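Local structure of pancreatic lipase related protein 2 (Equus caballus, 1W52) at residues R341-A354 / P415-G427. The protein probably hydrolyses the acyl ester bonds of galactolipids and triacylglycerols, as a secreted calcium-binding lipase of the alpha/beta hydrolase superfamily. Numbering follows the deposited sequence.
Sequences RYRVSITLAGSGKA and PQLGASRITVQSG
I346 and I422 lie side by side and point the same way, CG1 against CG1 at 3.5 Å, in the buried row that also holds Y342, V344 and V424. Both isoleucines set CG1 anti to the carbonyl carbon (chi1 -81° and -57°), which brings their outer branches alongside. CG2 of V344 meets CG2 of V424 at 4.2 Å, and CG2 of I346 reaches the methyl of A419. Trimming I422 to an alanine removes CG1, CG2 and CD1 and is likely to leave CG1 and CD1 of I346 without the branch they lie along, with a gap beside F435. On the other, partly exposed face, S345 packs against T423, OG to CB 3.4 Å, and the chains of R343 and Q425 run together with their guanidinium and amide planes 70° apart. Between the faces the antiparallel backbones are joined by three hydrogen bonds: S345 N to T423 O is nearly straight and in the carbonyl plane (2.7 Å), T347 N to R421 O is more bent, and R343 N to Q425 O is the most bent, its donor above the carbonyl plane. Farther along, the end of L417 rests against the backbone of A349 and G352, and the P415 ring lies on G352. Salt bridges to D390 and D388 hold the ends of R341 and R343. The pairing belongs to the beta-sandwich PLAT domain: Y342 and V344 also bond through their backbones to V389 and L387 of strand 387-391, and I346 to Y385 just before it, while I422 and V424 touch F435 of strand 435-436.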
loop_
_atom_site.group_PDB
_atom_site.type_symbol
_atom_site.label_atom_id
_atom_site.label_comp_id
_atom_site.label_asym_id
_atom_site.label_seq_id
_atom_site.Cartn_x
_atom_site.Cartn_y
_atom_site.Cartn_z
ATOM N N ARG A 341 -14.207 7.257 -0.056
ATOM C CA ARG A 341 -14.513 7.953 -1.264
ATOM C C ARG A 341 -16.004 8.073 -1.412
ATOM O O ARG A 341 -16.749 7.118 -1.181
ATOM C CB ARG A 341 -13.959 7.208 -2.436
ATOM C CG ARG A 341 -14.035 7.971 -3.684
ATOM C CD ARG A 341 -13.315 7.260 -4.778
ATOM N NE ARG A 341 -13.057 8.025 -5.998
ATOM C CZ ARG A 341 -12.181 9.011 -6.084
ATOM N NH1 ARG A 341 -11.492 9.408 -4.987
ATOM N NH2 ARG A 341 -11.986 9.597 -7.284
ATOM N N TYR A 342 -16.429 9.260 -1.824
ATOM C CA TYR A 342 -17.823 9.583 -2.029
ATOM C C TYR A 342 -17.960 10.231 -3.382
ATOM O O TYR A 342 -17.040 10.886 -3.823
ATOM C CB TYR A 342 -18.249 10.518 -0.920
ATOM C CG TYR A 342 -18.183 9.870 0.459
ATOM C CD1 TYR A 342 -17.070 10.029 1.240
ATOM C CD2 TYR A 342 -19.255 9.103 0.980
ATOM C CE1 TYR A 342 -16.987 9.453 2.522
ATOM C CE2 TYR A 342 -19.181 8.515 2.268
ATOM C CZ TYR A 342 -18.032 8.703 3.043
ATOM O OH TYR A 342 -17.867 8.163 4.323
ATOM N N ARG A 343 -19.061 10.009 -4.086
ATOM C CA ARG A 343 -19.375 10.852 -5.265
ATOM C C ARG A 343 -20.349 11.996 -4.925
ATOM O O ARG A 343 -21.258 11.819 -4.096
ATOM C CB ARG A 343 -19.990 10.052 -6.377
ATOM C CG ARG A 343 -20.317 10.911 -7.533
ATOM C CD ARG A 343 -20.645 10.122 -8.757
ATOM N NE ARG A 343 -19.507 9.335 -9.196
ATOM C CZ ARG A 343 -19.493 8.531 -10.250
ATOM N NH1 ARG A 343 -20.568 8.363 -11.019
ATOM N NH2 ARG A 343 -18.381 7.886 -10.548
ATOM N N VAL A 344 -20.151 13.156 -5.566
ATOM C CA VAL A 344 -20.950 14.367 -5.293
ATOM C C VAL A 344 -21.378 15.060 -6.581
ATOM O O VAL A 344 -20.570 15.675 -7.280
ATOM C CB VAL A 344 -20.239 15.378 -4.394
ATOM C CG1 VAL A 344 -20.929 16.654 -4.479
ATOM C CG2 VAL A 344 -20.232 14.926 -2.926
ATOM N N SER A 345 -22.672 14.939 -6.872
ATOM C CA SER A 345 -23.292 15.642 -7.983
ATOM C C SER A 345 -23.955 16.902 -7.488
ATOM O O SER A 345 -24.410 16.962 -6.332
ATOM C CB SER A 345 -24.336 14.778 -8.684
ATOM O OG SER A 345 -23.896 13.430 -8.789
ATOM N N ILE A 346 -23.973 17.899 -8.382
ATOM C CA ILE A 346 -24.708 19.151 -8.212
ATOM C C ILE A 346 -25.215 19.602 -9.597
ATOM O O ILE A 346 -24.424 19.849 -10.498
ATOM C CB ILE A 346 -23.828 20.222 -7.482
ATOM C CG1 ILE A 346 -23.870 19.960 -5.958
ATOM C CG2 ILE A 346 -24.316 21.617 -7.791
ATOM C CD1 ILE A 346 -23.005 20.845 -5.035
ATOM N N THR A 347 -26.543 19.614 -9.751
ATOM C CA THR A 347 -27.241 20.197 -10.902
ATOM C C THR A 347 -27.683 21.603 -10.532
ATOM O O THR A 347 -28.232 21.829 -9.444
ATOM C CB THR A 347 -28.491 19.353 -11.284
ATOM O OG1 THR A 347 -28.109 18.217 -12.066
ATOM C CG2 THR A 347 -29.428 20.130 -12.218
ATOM N N LEU A 348 -27.464 22.546 -11.443
ATOM C CA LEU A 348 -27.659 23.955 -11.115
ATOM C C LEU A 348 -29.104 24.398 -11.276
ATOM O O LEU A 348 -29.978 23.609 -11.638
ATOM C CB LEU A 348 -26.708 24.838 -11.932
ATOM C CG LEU A 348 -25.260 24.798 -11.421
ATOM C CD1 LEU A 348 -24.413 25.724 -12.252
ATOM C CD2 LEU A 348 -25.120 25.158 -9.923
ATOM N N ALA A 349 -29.352 25.658 -10.957
ATOM C CA ALA A 349 -30.672 26.227 -11.099
ATOM C C ALA A 349 -30.539 27.722 -11.379
ATOM O O ALA A 349 -29.433 28.213 -11.646
ATOM C CB ALA A 349 -31.475 25.959 -9.838
ATOM N N GLY A 350 -31.673 28.424 -11.371
ATOM C CA GLY A 350 -31.711 29.881 -11.428
ATOM C C GLY A 350 -32.013 30.471 -12.798
ATOM O O GLY A 350 -32.639 29.820 -13.651
ATOM N N SER A 351 -31.560 31.716 -12.995
ATOM C CA SER A 351 -31.799 32.466 -14.232
ATOM C C SER A 351 -30.503 32.961 -14.883
ATOM O O SER A 351 -30.237 32.683 -16.057
ATOM C CB SER A 351 -32.734 33.656 -13.958
ATOM O OG SER A 351 -33.579 33.922 -15.070
ATOM N N GLY A 352 -29.701 33.694 -14.122
ATOM C CA GLY A 352 -28.523 34.335 -14.677
ATOM C C GLY A 352 -27.288 33.456 -14.653
ATOM O O GLY A 352 -27.137 32.637 -13.756
ATOM N N LYS A 353 -26.404 33.643 -15.635
ATOM C CA LYS A 353 -25.153 32.884 -15.759
ATOM C C LYS A 353 -24.023 33.568 -14.997
ATOM O O LYS A 353 -23.728 34.732 -15.264
ATOM C CB LYS A 353 -24.738 32.785 -17.228
ATOM C CG LYS A 353 -25.837 32.324 -18.177
ATOM C CD LYS A 353 -25.287 32.084 -19.587
ATOM C CE LYS A 353 -25.744 30.750 -20.159
ATOM N NZ LYS A 353 -24.803 30.270 -21.200
ATOM N N ALA A 354 -23.378 32.842 -14.079
ATOM C CA ALA A 354 -22.308 33.393 -13.218
ATOM C C ALA A 354 -20.946 32.710 -13.487
ATOM O O ALA A 354 -20.751 32.136 -14.575
ATOM C CB ALA A 354 -22.711 33.286 -11.710
ATOM N N PRO A 415 -27.308 36.743 -9.979
ATOM C CA PRO A 415 -28.588 36.005 -10.022
ATOM C C PRO A 415 -28.931 35.181 -8.767
ATOM O O PRO A 415 -28.136 35.119 -7.827
ATOM C CB PRO A 415 -28.429 35.096 -11.251
ATOM C CG PRO A 415 -27.188 35.621 -11.953
ATOM C CD PRO A 415 -26.312 36.128 -10.881
ATOM N N GLN A 416 -30.114 34.572 -8.754
ATOM C CA GLN A 416 -30.584 33.843 -7.575
ATOM C C GLN A 416 -30.419 32.353 -7.822
ATOM O O GLN A 416 -31.369 31.670 -8.214
ATOM C CB GLN A 416 -32.042 34.206 -7.268
ATOM C CG GLN A 416 -32.292 35.721 -7.171
ATOM C CD GLN A 416 -33.417 36.085 -6.207
ATOM O OE1 GLN A 416 -34.591 36.032 -6.573
ATOM N NE2 GLN A 416 -33.058 36.463 -4.981
ATOM N N LEU A 417 -29.203 31.857 -7.576
ATOM C CA LEU A 417 -28.759 30.590 -8.181
ATOM C C LEU A 417 -29.180 29.278 -7.461
ATOM O O LEU A 417 -29.967 28.494 -8.021
ATOM C CB LEU A 417 -27.245 30.626 -8.495
ATOM C CG LEU A 417 -26.914 30.188 -9.946
ATOM C CD1 LEU A 417 -27.511 31.136 -10.986
ATOM C CD2 LEU A 417 -25.414 30.036 -10.216
ATOM N N GLY A 418 -28.669 29.029 -6.252
ATOM C CA GLY A 418 -28.956 27.790 -5.527
ATOM C C GLY A 418 -28.488 26.471 -6.161
ATOM O O GLY A 418 -27.450 26.387 -6.820
ATOM N N ALA A 419 -29.253 25.412 -5.938
ATOM C CA ALA A 419 -28.904 24.104 -6.471
ATOM C C ALA A 419 -30.113 23.225 -6.314
ATOM O O ALA A 419 -30.486 22.859 -5.187
ATOM C CB ALA A 419 -27.737 23.508 -5.731
ATOM N N SER A 420 -30.736 22.927 -7.455
ATOM C CA SER A 420 -31.906 22.048 -7.543
ATOM C C SER A 420 -31.680 20.768 -6.733
ATOM O O SER A 420 -32.460 20.447 -5.812
ATOM C CB SER A 420 -32.195 21.710 -9.023
ATOM O OG SER A 420 -33.263 20.791 -9.174
ATOM N N ARG A 421 -30.596 20.058 -7.078
ATOM C CA ARG A 421 -30.247 18.799 -6.426
ATOM C C ARG A 421 -28.722 18.591 -6.275
ATOM O O ARG A 421 -27.918 19.124 -7.043
ATOM C CB ARG A 421 -30.959 17.621 -7.136
ATOM C CG ARG A 421 -32.513 17.737 -7.094
ATOM C CD ARG A 421 -33.313 16.621 -7.766
ATOM N NE ARG A 421 -34.679 17.060 -8.077
ATOM C CZ ARG A 421 -35.690 16.261 -8.417
ATOM N NH1 ARG A 421 -35.528 14.945 -8.500
ATOM N NH2 ARG A 421 -36.883 16.786 -8.676
ATOM N N ILE A 422 -28.373 17.849 -5.217
ATOM C CA ILE A 422 -27.006 17.443 -4.865
ATOM C C ILE A 422 -26.965 15.924 -4.573
ATOM O O ILE A 422 -26.952 15.501 -3.405
ATOM C CB ILE A 422 -26.495 18.210 -3.595
ATOM C CG1 ILE A 422 -26.560 19.725 -3.788
ATOM C CG2 ILE A 422 -25.059 17.778 -3.212
ATOM C CD1 ILE A 422 -26.092 20.511 -2.563
ATOM N N THR A 423 -26.955 15.101 -5.621
ATOM C CA THR A 423 -26.746 13.657 -5.461
ATOM C C THR A 423 -25.438 13.398 -4.674
ATOM O O THR A 423 -24.354 13.657 -5.190
ATOM C CB THR A 423 -26.682 12.963 -6.864
ATOM O OG1 THR A 423 -27.903 13.153 -7.591
ATOM C CG2 THR A 423 -26.551 11.474 -6.738
ATOM N N VAL A 424 -25.537 12.934 -3.427
ATOM C CA VAL A 424 -24.360 12.397 -2.717
ATOM C C VAL A 424 -24.191 10.901 -3.110
ATOM O O VAL A 424 -25.005 10.377 -3.892
ATOM C CB VAL A 424 -24.476 12.621 -1.169
ATOM C CG1 VAL A 424 -24.097 11.369 -0.346
ATOM C CG2 VAL A 424 -23.636 13.768 -0.766
ATOM N N GLN A 425 -23.133 10.235 -2.620
ATOM C CA GLN A 425 -22.992 8.766 -2.747
ATOM C C GLN A 425 -21.772 8.162 -2.022
ATOM O O GLN A 425 -20.735 8.798 -1.928
ATOM C CB GLN A 425 -22.915 8.366 -4.221
ATOM C CG GLN A 425 -22.993 6.886 -4.436
ATOM C CD GLN A 425 -23.156 6.534 -5.877
ATOM O OE1 GLN A 425 -23.200 5.361 -6.215
ATOM N NE2 GLN A 425 -23.247 7.544 -6.742
ATOM N N SER A 426 -21.904 6.926 -1.542
ATOM C CA SER A 426 -20.767 6.191 -0.981
ATOM C C SER A 426 -20.096 5.270 -1.986
ATOM O O SER A 426 -20.692 4.871 -2.984
ATOM C CB SER A 426 -21.151 5.361 0.219
ATOM O OG SER A 426 -19.974 4.884 0.825
ATOM N N GLY A 427 -18.834 4.945 -1.709
ATOM C CA GLY A 427 -18.009 4.172 -2.622
ATOM C C GLY A 427 -18.162 2.721 -2.278
ATOM O O GLY A 427 -18.447 1.900 -3.138
#